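Local structure of 6-pyruvoyl tetrahydropterin synthase (Plasmodium falciparum, 1Y13) at residues A[84-89]-A[140-145]; A[144-149]-A[163-168]; A[51-56]-A[133-138]; A[106-111]-A[123-128]. The protein belongs to the 6-pyruvoyl tetrahydropterin synthase family of zinc-binding, oligomeric tunnelling-fold (T-fold) enzymes and here holds biopterin at its metal. All blocks are in the same frame, centred on the assembly; numbering follows the deposited sequence.

Contact 1: residues A[84-89]-A[140-145]. With BIO (biopterin), chain G.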
# COMPACT_ATOMS: atom_id res chain seq x y z
N ASN A 84 -1.06 -16.08 -16.33
CA ASN A 84 -1.83 -17.30 -16.24
C ASN A 84 -1.06 -18.54 -16.71
O ASN A 84 -1.23 -19.61 -16.11
CB ASN A 84 -3.15 -17.16 -16.98
CG ASN A 84 -4.15 -16.28 -16.22
OD1 ASN A 84 -3.95 -15.94 -15.05
ND2 ASN A 84 -5.25 -15.89 -16.91
N LYS A 85 -0.22 -18.41 -17.73
CA LYS A 85 0.53 -19.54 -18.27
C LYS A 85 1.59 -20.02 -17.27
O LYS A 85 1.87 -21.21 -17.18
CB LYS A 85 1.21 -19.18 -19.59
CG LYS A 85 0.27 -19.14 -20.78
N LEU A 86 2.18 -19.09 -16.54
CA LEU A 86 3.22 -19.39 -15.57
C LEU A 86 2.68 -19.90 -14.21
O LEU A 86 3.29 -20.76 -13.56
CB LEU A 86 4.09 -18.15 -15.36
CG LEU A 86 5.30 -17.93 -16.28
CD1 LEU A 86 4.99 -18.30 -17.67
CD2 LEU A 86 5.77 -16.48 -16.27
N ASP A 87 1.53 -19.37 -13.81
CA ASP A 87 0.98 -19.56 -12.46
C ASP A 87 0.91 -21.05 -12.10
O ASP A 87 0.52 -21.88 -12.93
CB ASP A 87 -0.42 -18.91 -12.40
CG ASP A 87 -1.00 -18.81 -10.99
OD1 ASP A 87 -0.29 -18.59 -9.99
OD2 ASP A 87 -2.23 -18.93 -10.88
N HIS A 88 1.30 -21.36 -10.86
CA HIS A 88 1.17 -22.71 -10.26
C HIS A 88 2.05 -23.78 -10.84
O HIS A 88 1.60 -24.87 -11.11
CB HIS A 88 -0.29 -23.15 -10.23
CG HIS A 88 -1.02 -22.66 -9.03
ND1 HIS A 88 -1.69 -23.51 -8.16
CD2 HIS A 88 -1.11 -21.42 -8.49
CE1 HIS A 88 -2.20 -22.79 -7.18
NE2 HIS A 88 -1.86 -21.52 -7.36
N HIS A 89 3.33 -23.46 -11.01
CA HIS A 89 4.29 -24.41 -11.52
C HIS A 89 5.59 -24.27 -10.79
O HIS A 89 5.83 -23.26 -10.12
CB HIS A 89 4.55 -24.10 -13.01
CG HIS A 89 3.39 -24.38 -13.88
ND1 HIS A 89 2.58 -23.39 -14.39
CD2 HIS A 89 2.89 -25.56 -14.34
CE1 HIS A 89 1.63 -23.94 -15.13
NE2 HIS A 89 1.80 -25.25 -15.12
N GLN A 140 12.83 -10.79 -18.48
CA GLN A 140 13.19 -10.77 -19.89
C GLN A 140 12.29 -11.68 -20.72
O GLN A 140 11.79 -11.28 -21.78
CB GLN A 140 14.66 -11.15 -20.09
CG GLN A 140 15.64 -10.20 -19.39
CD GLN A 140 17.11 -10.55 -19.65
OE1 GLN A 140 17.55 -11.69 -19.48
NE2 GLN A 140 17.88 -9.55 -20.04
N TYR A 141 12.05 -12.89 -20.22
CA TYR A 141 11.13 -13.80 -20.90
C TYR A 141 9.70 -13.22 -20.97
O TYR A 141 9.06 -13.26 -22.02
CB TYR A 141 11.13 -15.19 -20.23
CG TYR A 141 10.03 -16.08 -20.74
CD1 TYR A 141 10.18 -16.80 -21.94
CD2 TYR A 141 8.82 -16.20 -20.05
CE1 TYR A 141 9.15 -17.63 -22.43
CE2 TYR A 141 7.79 -17.03 -20.53
CZ TYR A 141 7.97 -17.73 -21.70
OH TYR A 141 6.94 -18.52 -22.15
N ILE A 142 9.20 -12.70 -19.85
CA ILE A 142 7.87 -12.09 -19.84
C ILE A 142 7.75 -10.91 -20.84
O ILE A 142 6.76 -10.79 -21.59
CB ILE A 142 7.47 -11.71 -18.42
CG1 ILE A 142 7.14 -12.99 -17.64
CG2 ILE A 142 6.26 -10.79 -18.43
CD1 ILE A 142 6.99 -12.76 -16.20
N LEU A 143 8.79 -10.09 -20.89
CA LEU A 143 8.81 -8.93 -21.79
C LEU A 143 8.69 -9.37 -23.23
O LEU A 143 7.87 -8.83 -23.97
CB LEU A 143 10.08 -8.10 -21.59
CG LEU A 143 10.32 -6.87 -22.51
CD1 LEU A 143 9.33 -5.77 -22.23
CD2 LEU A 143 11.68 -6.37 -22.33
N ASN A 144 9.50 -10.35 -23.62
CA ASN A 144 9.43 -10.89 -24.98
C ASN A 144 8.05 -11.46 -25.30
O ASN A 144 7.46 -11.11 -26.31
CB ASN A 144 10.53 -11.92 -25.20
CG ASN A 144 11.94 -11.32 -25.12
OD1 ASN A 144 12.14 -10.14 -25.37
ND2 ASN A 144 12.92 -12.15 -24.77
N GLN A 145 7.50 -12.29 -24.41
CA GLN A 145 6.13 -12.80 -24.56
C GLN A 145 5.08 -11.71 -24.74
O GLN A 145 4.22 -11.83 -25.61
CB GLN A 145 5.74 -13.66 -23.35
CG GLN A 145 6.51 -14.95 -23.22
CD GLN A 145 6.30 -15.86 -24.41
OE1 GLN A 145 7.24 -16.12 -25.19
NE2 GLN A 145 5.07 -16.34 -24.58
N1 BIO G . -8.11 -21.59 0.31
N2 BIO G . -8.94 -21.10 2.40
C2 BIO G . -7.88 -21.45 1.63
N3 BIO G . -6.65 -21.65 2.16
C4 BIO G . -5.59 -22.02 1.40
O4 BIO G . -4.46 -22.21 1.88
C4A BIO G . -5.76 -22.17 -0.06
C8A BIO G . -7.11 -21.93 -0.55
N8 BIO G . -7.32 -22.06 -1.86
C7 BIO G . -6.34 -22.41 -2.69
C6 BIO G . -5.06 -22.62 -2.28
N5 BIO G . -4.78 -22.51 -0.94
C9 BIO G . -4.04 -23.03 -3.33
O9 BIO G . -2.85 -23.65 -2.78
C10 BIO G . -3.47 -21.99 -4.32
O10 BIO G . -2.72 -20.93 -3.66
C11 BIO G . -4.48 -21.61 -5.41
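Leu86 shows how one branched side chain can join two helices by spending each of its methyls on a different neighbour. Its apolar contacts are with Tyr141 and Ile142. Methyl CD1 of Leu86 comes to the edge of the phenol ring, near the ring plane, with Tyr141 CE2 at 4.2 Å. Methyl CD2 of Leu86 meets the end of the isoleucine, with Ile142 CD1 at 3.9 Å. The ring is brought to Leu86 because Tyr141 CG lies opposite the backbone N (chi1 170°), and one of its faces is covered near the rim by CG of Gln145, one helical turn on.

Among the hydrogen bonds, one side-chain bond lies inside 84-89, where the chain leaves its helix at Asp87. His89 ND1 donates to Leu86 O at 2.8 Å in a fairly straight bond (163°). The acceptor lies in the plane of the imidazole, whereas the donor stands well above the carbonyl plane. This bond ties the turn back to the last helical residue. Beyond it, His88 stacks on His49 of a second subunit, with a biopterin of the assembly at its ring edge.

Leu86 and Ile142 both also pack on Phe33, so helices 72-86 and 135-150 meet above strand 21-41, while Tyr141 reaches Leu128 of strand 125-128 and Ile142 reaches Ile165 of strand 162-168.

Contact 2: residues A[144-149]-A[163-168]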
# COMPACT_ATOMS: atom_id res chain seq x y z
N ASN A 144 9.50 -10.35 -23.62
CA ASN A 144 9.43 -10.89 -24.98
C ASN A 144 8.05 -11.46 -25.30
O ASN A 144 7.46 -11.11 -26.31
CB ASN A 144 10.53 -11.92 -25.20
CG ASN A 144 11.94 -11.32 -25.12
OD1 ASN A 144 12.14 -10.14 -25.37
ND2 ASN A 144 12.92 -12.15 -24.77
N GLN A 145 7.50 -12.29 -24.41
CA GLN A 145 6.13 -12.80 -24.56
C GLN A 145 5.08 -11.71 -24.74
O GLN A 145 4.22 -11.83 -25.61
CB GLN A 145 5.74 -13.66 -23.35
CG GLN A 145 6.51 -14.95 -23.22
CD GLN A 145 6.30 -15.86 -24.41
OE1 GLN A 145 7.24 -16.12 -25.19
NE2 GLN A 145 5.07 -16.34 -24.58
N LEU A 146 5.15 -10.66 -23.93
CA LEU A 146 4.15 -9.59 -23.97
C LEU A 146 4.27 -8.81 -25.26
O LEU A 146 3.27 -8.41 -25.85
CB LEU A 146 4.28 -8.65 -22.77
CG LEU A 146 3.63 -9.13 -21.48
CD1 LEU A 146 4.04 -8.22 -20.33
CD2 LEU A 146 2.10 -9.24 -21.59
N ILE A 147 5.49 -8.61 -25.71
CA ILE A 147 5.70 -7.95 -26.97
C ILE A 147 5.07 -8.76 -28.11
O ILE A 147 4.45 -8.19 -29.01
CB ILE A 147 7.20 -7.66 -27.21
CG1 ILE A 147 7.62 -6.46 -26.33
CG2 ILE A 147 7.46 -7.36 -28.67
CD1 ILE A 147 9.13 -6.18 -26.37
N GLU A 148 5.20 -10.08 -28.06
CA GLU A 148 4.53 -10.94 -29.06
C GLU A 148 3.00 -10.88 -28.92
O GLU A 148 2.30 -10.77 -29.92
CB GLU A 148 4.98 -12.40 -28.93
CG GLU A 148 6.38 -12.69 -29.48
CD GLU A 148 6.88 -14.11 -29.15
OE1 GLU A 148 6.15 -14.89 -28.48
OE2 GLU A 148 8.01 -14.45 -29.58
N GLU A 149 2.50 -10.98 -27.69
CA GLU A 149 1.05 -10.93 -27.44
C GLU A 149 0.42 -9.66 -27.98
O GLU A 149 -0.62 -9.70 -28.65
CB GLU A 149 0.70 -11.01 -25.94
CG GLU A 149 0.89 -12.38 -25.30
CD GLU A 149 -0.00 -13.46 -25.90
OE1 GLU A 149 -0.97 -13.12 -26.65
OE2 GLU A 149 0.27 -14.65 -25.62
N ILE A 163 8.83 -0.10 -24.11
CA ILE A 163 8.05 -0.99 -23.26
C ILE A 163 8.92 -1.41 -22.07
O ILE A 163 10.10 -1.72 -22.21
CB ILE A 163 7.57 -2.21 -24.05
CG1 ILE A 163 6.63 -1.78 -25.16
CG2 ILE A 163 6.81 -3.19 -23.16
CD1 ILE A 163 6.39 -2.83 -26.19
N GLU A 164 8.31 -1.44 -20.89
CA GLU A 164 9.02 -1.75 -19.67
C GLU A 164 8.15 -2.62 -18.79
O GLU A 164 6.96 -2.34 -18.61
CB GLU A 164 9.35 -0.45 -18.96
CG GLU A 164 10.25 -0.58 -17.76
CD GLU A 164 10.32 0.73 -17.00
OE1 GLU A 164 11.07 1.66 -17.42
OE2 GLU A 164 9.61 0.84 -15.98
N ILE A 165 8.72 -3.70 -18.26
CA ILE A 165 8.02 -4.45 -17.24
C ILE A 165 8.83 -4.51 -15.95
O ILE A 165 10.07 -4.57 -15.96
CB ILE A 165 7.62 -5.91 -17.66
CG1 ILE A 165 8.83 -6.79 -17.79
CG2 ILE A 165 6.84 -5.99 -18.96
CD1 ILE A 165 8.58 -8.11 -17.20
N SER A 166 8.12 -4.49 -14.84
CA SER A 166 8.71 -4.74 -13.55
C SER A 166 8.20 -6.08 -13.10
O SER A 166 7.00 -6.36 -13.19
CB SER A 166 8.26 -3.68 -12.56
OG SER A 166 8.99 -2.49 -12.75
N VAL A 167 9.10 -6.92 -12.61
CA VAL A 167 8.69 -8.20 -12.03
C VAL A 167 9.19 -8.21 -10.60
O VAL A 167 10.40 -8.16 -10.37
CB VAL A 167 9.26 -9.43 -12.78
CG1 VAL A 167 8.73 -10.72 -12.13
CG2 VAL A 167 8.88 -9.42 -14.24
N SER A 168 8.27 -8.28 -9.64
CA SER A 168 8.68 -8.42 -8.26
C SER A 168 8.63 -9.88 -7.82
O SER A 168 7.66 -10.59 -8.11
CB SER A 168 7.85 -7.53 -7.35
OG SER A 168 6.51 -7.97 -7.34
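Ile163 and Ile147 bury the most surface here, and they illustrate how a helix can seat on a sheet through single methyl and methylene contacts. Ile163 points from its strand toward the helix, and its terminal methyl does the touching: CD1 of Ile163 lies 3.8 Å from CG1 of Ile147. The partner starts less directly. Ile147 leaves the helix obliquely, but its CG1 branch lies opposite the carbonyl carbon (chi1 -76°), which swings the longer arm closer to the strand, and the two side chains pass at a slant. Each therefore offers its longer branch, one by the end and the other by the middle.

One residue back on the helix and two residues on along the strand, Leu146 and Ile165 make the second point of contact. Leu146, directed toward the strand, touches with CD1, which sits 3.8 Å from CG2 of Ile165. In Ile165 the roles of the branches are exchanged: CG1 is tucked between the backbone N and the carbonyl carbon (chi1 70°), leaving the short CG2 branch to face the leucine. The contact is wholly apolar, and the residues alternating with these along the strand, such as Glu164 and Ser166, belong to the other face of the sheet.

The apolar layer continues beyond the two segments. Leu146 also packs on Val82 of helix 72-86, while Ile163 and Ile165 both touch Leu57 of the adjacent strand. Two helices laid against one face of an antiparallel sheet, with strands before and after them in the chain, are the signature of the T-fold subunit.

Contact 3: residues A[51-56]-A[133-138]. With ZN (zinc ion), chain D; BIO (biopterin), chain E.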
# COMPACT_ATOMS: atom_id res chain seq x y z
N HIS A 51 7.53 -18.10 -4.62
CA HIS A 51 7.18 -16.69 -4.59
C HIS A 51 5.83 -16.42 -5.25
O HIS A 51 5.41 -17.16 -6.12
CB HIS A 51 8.23 -15.86 -5.35
CG HIS A 51 9.60 -15.96 -4.76
ND1 HIS A 51 9.91 -15.43 -3.53
CD2 HIS A 51 10.73 -16.54 -5.23
CE1 HIS A 51 11.17 -15.68 -3.26
NE2 HIS A 51 11.69 -16.36 -4.26
N ASN A 52 5.18 -15.37 -4.78
CA ASN A 52 4.14 -14.68 -5.54
C ASN A 52 4.86 -13.67 -6.42
O ASN A 52 5.33 -12.65 -5.93
CB ASN A 52 3.16 -13.94 -4.60
CG ASN A 52 2.60 -14.84 -3.50
OD1 ASN A 52 2.50 -14.43 -2.32
ND2 ASN A 52 2.22 -16.04 -3.86
N TYR A 53 5.00 -13.95 -7.70
CA TYR A 53 5.62 -12.97 -8.58
C TYR A 53 4.55 -12.06 -9.10
O TYR A 53 3.43 -12.50 -9.37
CB TYR A 53 6.31 -13.61 -9.75
CG TYR A 53 7.49 -14.50 -9.45
CD1 TYR A 53 7.32 -15.86 -9.19
CD2 TYR A 53 8.79 -13.98 -9.49
CE1 TYR A 53 8.42 -16.70 -8.95
CE2 TYR A 53 9.89 -14.80 -9.28
CZ TYR A 53 9.70 -16.16 -9.01
OH TYR A 53 10.79 -16.96 -8.78
N ASN A 54 4.88 -10.78 -9.23
CA ASN A 54 3.93 -9.79 -9.66
C ASN A 54 4.49 -8.97 -10.80
O ASN A 54 5.63 -8.54 -10.76
CB ASN A 54 3.56 -8.91 -8.47
CG ASN A 54 2.45 -7.95 -8.79
OD1 ASN A 54 2.69 -6.76 -8.99
ND2 ASN A 54 1.22 -8.46 -8.86
N VAL A 55 3.67 -8.73 -11.81
CA VAL A 55 4.09 -8.03 -13.04
C VAL A 55 3.35 -6.71 -13.23
O VAL A 55 2.12 -6.66 -13.13
CB VAL A 55 3.86 -8.94 -14.27
CG1 VAL A 55 4.22 -8.24 -15.57
CG2 VAL A 55 4.68 -10.23 -14.12
N SER A 56 4.11 -5.65 -13.48
CA SER A 56 3.55 -4.39 -13.93
C SER A 56 4.13 -4.00 -15.28
O SER A 56 5.30 -4.23 -15.53
CB SER A 56 3.79 -3.28 -12.90
OG SER A 56 5.11 -2.81 -13.00
N SER A 133 16.44 -19.20 -13.04
CA SER A 133 15.12 -18.72 -12.66
C SER A 133 15.21 -17.48 -11.76
O SER A 133 14.54 -17.38 -10.74
CB SER A 133 14.29 -19.83 -11.99
OG SER A 133 14.96 -20.35 -10.85
N SER A 134 16.05 -16.53 -12.14
CA SER A 134 16.13 -15.27 -11.44
C SER A 134 15.01 -14.38 -11.94
O SER A 134 14.49 -14.57 -13.04
CB SER A 134 17.49 -14.60 -11.68
OG SER A 134 17.61 -14.15 -13.04
N THR A 135 14.66 -13.40 -11.13
CA THR A 135 13.63 -12.42 -11.41
C THR A 135 13.96 -11.62 -12.68
O THR A 135 13.08 -11.40 -13.51
CB THR A 135 13.45 -11.51 -10.15
OG1 THR A 135 13.36 -12.36 -8.99
CG2 THR A 135 12.19 -10.73 -10.21
N GLU A 136 15.23 -11.20 -12.82
CA GLU A 136 15.75 -10.59 -14.06
C GLU A 136 15.48 -11.44 -15.30
O GLU A 136 14.94 -10.95 -16.26
CB GLU A 136 17.26 -10.33 -13.96
CG GLU A 136 17.68 -9.26 -12.96
CD GLU A 136 18.08 -9.85 -11.61
OE1 GLU A 136 17.39 -10.80 -11.16
OE2 GLU A 136 19.08 -9.39 -11.01
N GLU A 137 15.88 -12.71 -15.28
CA GLU A 137 15.71 -13.57 -16.46
C GLU A 137 14.25 -13.95 -16.74
O GLU A 137 13.83 -14.00 -17.90
CB GLU A 137 16.61 -14.79 -16.35
CG GLU A 137 18.11 -14.41 -16.48
CD GLU A 137 19.05 -15.61 -16.64
OE1 GLU A 137 18.67 -16.59 -17.30
OE2 GLU A 137 20.19 -15.56 -16.11
N ILE A 138 13.47 -14.19 -15.67
CA ILE A 138 12.02 -14.37 -15.81
C ILE A 138 11.39 -13.09 -16.44
O ILE A 138 10.60 -13.17 -17.38
CB ILE A 138 11.35 -14.75 -14.47
CG1 ILE A 138 11.85 -16.13 -13.97
CG2 ILE A 138 9.83 -14.77 -14.60
CD1 ILE A 138 11.50 -16.43 -12.49
ZN ZN D . 13.75 -17.13 -4.74
N1 BIO E . 18.80 -11.61 -6.60
N2 BIO E . 18.94 -10.11 -8.37
C2 BIO E . 18.36 -11.21 -7.81
N3 BIO E . 17.36 -11.89 -8.40
C4A BIO E . 17.17 -13.50 -6.59
C8A BIO E . 18.26 -12.71 -5.99
N8 BIO E . 18.73 -13.12 -4.78
C7 BIO E . 18.24 -14.19 -4.13
C6 BIO E . 17.21 -14.93 -4.67
N5 BIO E . 16.71 -14.56 -5.88
C9 BIO E . 16.65 -16.13 -3.94
O9 BIO E . 16.09 -17.14 -4.86
C10 BIO E . 15.59 -15.78 -2.83
O10 BIO E . 14.25 -15.84 -3.36
C11 BIO E . 15.77 -14.43 -2.12
O HOH W 1 13.14 -15.63 -8.89
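Strand residue Tyr53 faces the first turn of helix 135-150, its CA 8.5 Å from the CA of Thr135, a separation bridged by side chains and one water. The phenol spans most of it. With Tyr53 CG opposite the carbonyl carbon (chi1 -65°), the ring extends toward the helix and crosses Ile138 at about a right angle; CD1 of Ile138 lies 3.8 Å from Tyr53 OH.

The polar end of the tyrosine is joined to the helix start by the water, which lies in the ring plane. It is 2.7 Å from Tyr53 OH, donates to Ser133 O at 2.9 Å, and makes a longer bond of 3.3 Å to Thr135 OG1. Three groups thus hold one water, all of them on residues that are themselves buried. Ser134 is the N-cap: its OG accepts from Glu137 N at 3.2 Å.

On the ligand side each segment supplies one residue. His51 NE2 binds the zinc ion together with His37 and His49, and biopterin adds O9 and O10. Ser133 OG hydrogen-bonds His37 ND1, a second-shell link. Glu136, bent at chi2 (95°), turns its carboxylate to the pterin so that its two oxygens take separate donors: N3 of biopterin gives to Glu136 OE1 at 3.0 Å and N2 of biopterin to Glu136 OE2 at 2.7 Å. Val69 N of a third subunit adds another donor to OE2.

A three-histidine zinc site and a glutamate from the same chain, which grips the pterin, with Ile70 and Phe72 of a third subunit completing the pocket, are characteristic of the 6-pyruvoyl tetrahydropterin synthase family.

Contact 4: residues A[106-111]-A[123-128]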
# COMPACT_ATOMS: atom_id res chain seq x y z
N ASN A 106 6.66 -40.37 -16.42
CA ASN A 106 6.00 -39.05 -16.40
C ASN A 106 6.70 -37.93 -15.60
O ASN A 106 6.11 -36.90 -15.31
CB ASN A 106 4.53 -39.22 -15.98
CG ASN A 106 3.87 -40.42 -16.66
OD1 ASN A 106 3.64 -41.46 -16.03
ND2 ASN A 106 3.63 -40.30 -17.98
N ASN A 107 7.97 -38.13 -15.26
CA ASN A 107 8.66 -37.19 -14.38
C ASN A 107 9.87 -36.53 -15.00
O ASN A 107 10.52 -37.09 -15.86
CB ASN A 107 9.08 -37.83 -13.05
CG ASN A 107 7.99 -37.78 -11.99
OD1 ASN A 107 6.86 -38.20 -12.25
ND2 ASN A 107 8.34 -37.30 -10.77
N ILE A 108 10.16 -35.32 -14.54
CA ILE A 108 11.40 -34.67 -14.84
C ILE A 108 12.30 -34.77 -13.62
O ILE A 108 11.90 -34.38 -12.53
CB ILE A 108 11.13 -33.22 -15.22
CG1 ILE A 108 10.44 -33.19 -16.59
CG2 ILE A 108 12.42 -32.40 -15.26
CD1 ILE A 108 9.70 -31.94 -16.89
N LYS A 109 13.50 -35.30 -13.82
CA LYS A 109 14.51 -35.37 -12.78
C LYS A 109 15.52 -34.25 -13.02
O LYS A 109 15.91 -34.01 -14.15
CB LYS A 109 15.26 -36.69 -12.84
CG LYS A 109 16.11 -36.97 -11.59
CD LYS A 109 16.98 -38.21 -11.80
CE LYS A 109 17.11 -39.01 -10.53
NZ LYS A 109 17.87 -40.29 -10.79
N ILE A 110 15.91 -33.56 -11.95
CA ILE A 110 16.94 -32.54 -12.05
C ILE A 110 18.11 -32.97 -11.18
O ILE A 110 17.95 -33.21 -10.00
CB ILE A 110 16.49 -31.17 -11.51
CG1 ILE A 110 15.20 -30.69 -12.16
CG2 ILE A 110 17.56 -30.13 -11.73
CD1 ILE A 110 14.78 -29.35 -11.59
N ILE A 111 19.30 -33.01 -11.77
CA ILE A 111 20.50 -33.37 -11.02
C ILE A 111 21.42 -32.15 -10.94
O ILE A 111 21.77 -31.56 -11.98
CB ILE A 111 21.20 -34.55 -11.69
CG1 ILE A 111 20.23 -35.74 -11.75
CG2 ILE A 111 22.46 -34.93 -10.94
CD1 ILE A 111 20.66 -36.85 -12.68
N ARG A 123 4.08 -32.41 -15.75
CA ARG A 123 3.04 -31.38 -15.81
C ARG A 123 3.18 -30.29 -14.74
O ARG A 123 2.54 -29.24 -14.83
CB ARG A 123 1.68 -32.03 -15.69
CG ARG A 123 0.74 -31.71 -16.83
CD ARG A 123 1.07 -32.58 -18.06
NE ARG A 123 -0.11 -33.31 -18.54
CZ ARG A 123 -0.53 -34.48 -18.05
NH1 ARG A 123 0.13 -35.06 -17.05
NH2 ARG A 123 -1.61 -35.07 -18.54
N ASP A 124 4.00 -30.54 -13.71
CA ASP A 124 4.20 -29.55 -12.65
C ASP A 124 5.20 -28.49 -13.05
O ASP A 124 5.30 -27.46 -12.38
CB ASP A 124 4.64 -30.22 -11.33
CG ASP A 124 3.46 -30.85 -10.58
OD1 ASP A 124 2.64 -31.50 -11.25
OD2 ASP A 124 3.33 -30.68 -9.34
N CYS A 125 5.96 -28.75 -14.11
CA CYS A 125 7.01 -27.86 -14.53
C CYS A 125 6.57 -26.96 -15.69
O CYS A 125 5.81 -27.36 -16.57
CB CYS A 125 8.25 -28.64 -14.93
SG CYS A 125 8.80 -29.74 -13.61
N ILE A 126 7.02 -25.71 -15.66
CA ILE A 126 6.91 -24.83 -16.80
C ILE A 126 8.35 -24.60 -17.25
O ILE A 126 9.16 -24.05 -16.50
CB ILE A 126 6.08 -23.49 -16.50
CG1 ILE A 126 5.84 -22.65 -17.76
CG2 ILE A 126 6.69 -22.62 -15.41
CD1 ILE A 126 4.56 -23.00 -18.47
N LYS A 127 8.66 -25.07 -18.45
CA LYS A 127 10.01 -25.10 -18.99
C LYS A 127 10.27 -23.78 -19.69
O LYS A 127 9.77 -23.56 -20.78
CB LYS A 127 10.12 -26.30 -19.96
CG LYS A 127 9.67 -27.59 -19.25
CD LYS A 127 9.80 -28.83 -20.07
CE LYS A 127 8.96 -28.75 -21.34
NZ LYS A 127 7.52 -28.79 -21.05
N LEU A 128 11.02 -22.89 -19.05
CA LEU A 128 11.30 -21.60 -19.65
C LEU A 128 12.68 -21.60 -20.29
O LEU A 128 13.60 -22.20 -19.75
CB LEU A 128 11.14 -20.44 -18.63
CG LEU A 128 9.78 -20.28 -17.94
CD1 LEU A 128 9.79 -19.07 -17.04
CD2 LEU A 128 8.62 -20.19 -18.98
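Ile108 and Cys125 meet between two separate small sheets, an example of strands that pack by side chains without sharing backbone bonds. Their CA atoms are 8.1 Å apart, too far for strand pairing, and both side chains point into the interval.

The apolar contact rests on the end of the isoleucine. With Ile108 CG1 opposite the carbonyl carbon (chi1 -71°) and the chain extended beyond it, the terminal methyl is carried across to the cysteine. There CD1 of Ile108 is 4.1 Å from SG of Cys125 and equally far from its CB, so the methyl lies alongside the whole CB-SG arm. The thiol is engaged here in van der Waals packing. At the solvent-facing margin Lys127 adds a looser touch: its CD comes to 4.4 Å from CD1 of Ile108. Two further bends of the lysine chain, at chi3 and chi4, carry CE and NZ farther from that methyl, leaving the aliphatic part as the portion that flanks the isoleucine.

Polar interactions lead away from this apolar patch. Asn107, whose side chain starts out in the opposite direction from that of Ile108, hydrogen-bonds through ND2 to Ser119 OG of its own chain and to Glu117 O of a second subunit. Asp124 OD2 bonds Tyr118 OH and Leu48 N of that same second subunit.

Strand 107-112 is the middle strand of its antiparallel sheet, between 99-104 and 117-121, whereas strand 125-128 runs parallel to 90-93. Phe120 on strand 117-121 packs against both Ile110 and Cys125, and so continues the apolar layer between the two sheets.

Overall arrangement
Contacts 1, 2 and 3 share helix 135-150 and follow one another along it: contact 3 at its start, contact 1 in the middle, contact 2 toward its end. Contact 1 lies about 9 Å, centre to centre, from each of the other two. Ile142 of contact 1 touches both Ile165 of contact 2 and Val55 of contact 3, while backbone pairing of strands 49-62 and 162-168 joins contacts 2 and 3 directly. Contact 3 carries zinc and biopterin ligands; the Ile165 side chain of contact 2 is about 13 Å from a biopterin. Contact 4 lies farther out, its centre about 16 Å from that of contact 1, which it meets through His89 and Ile126.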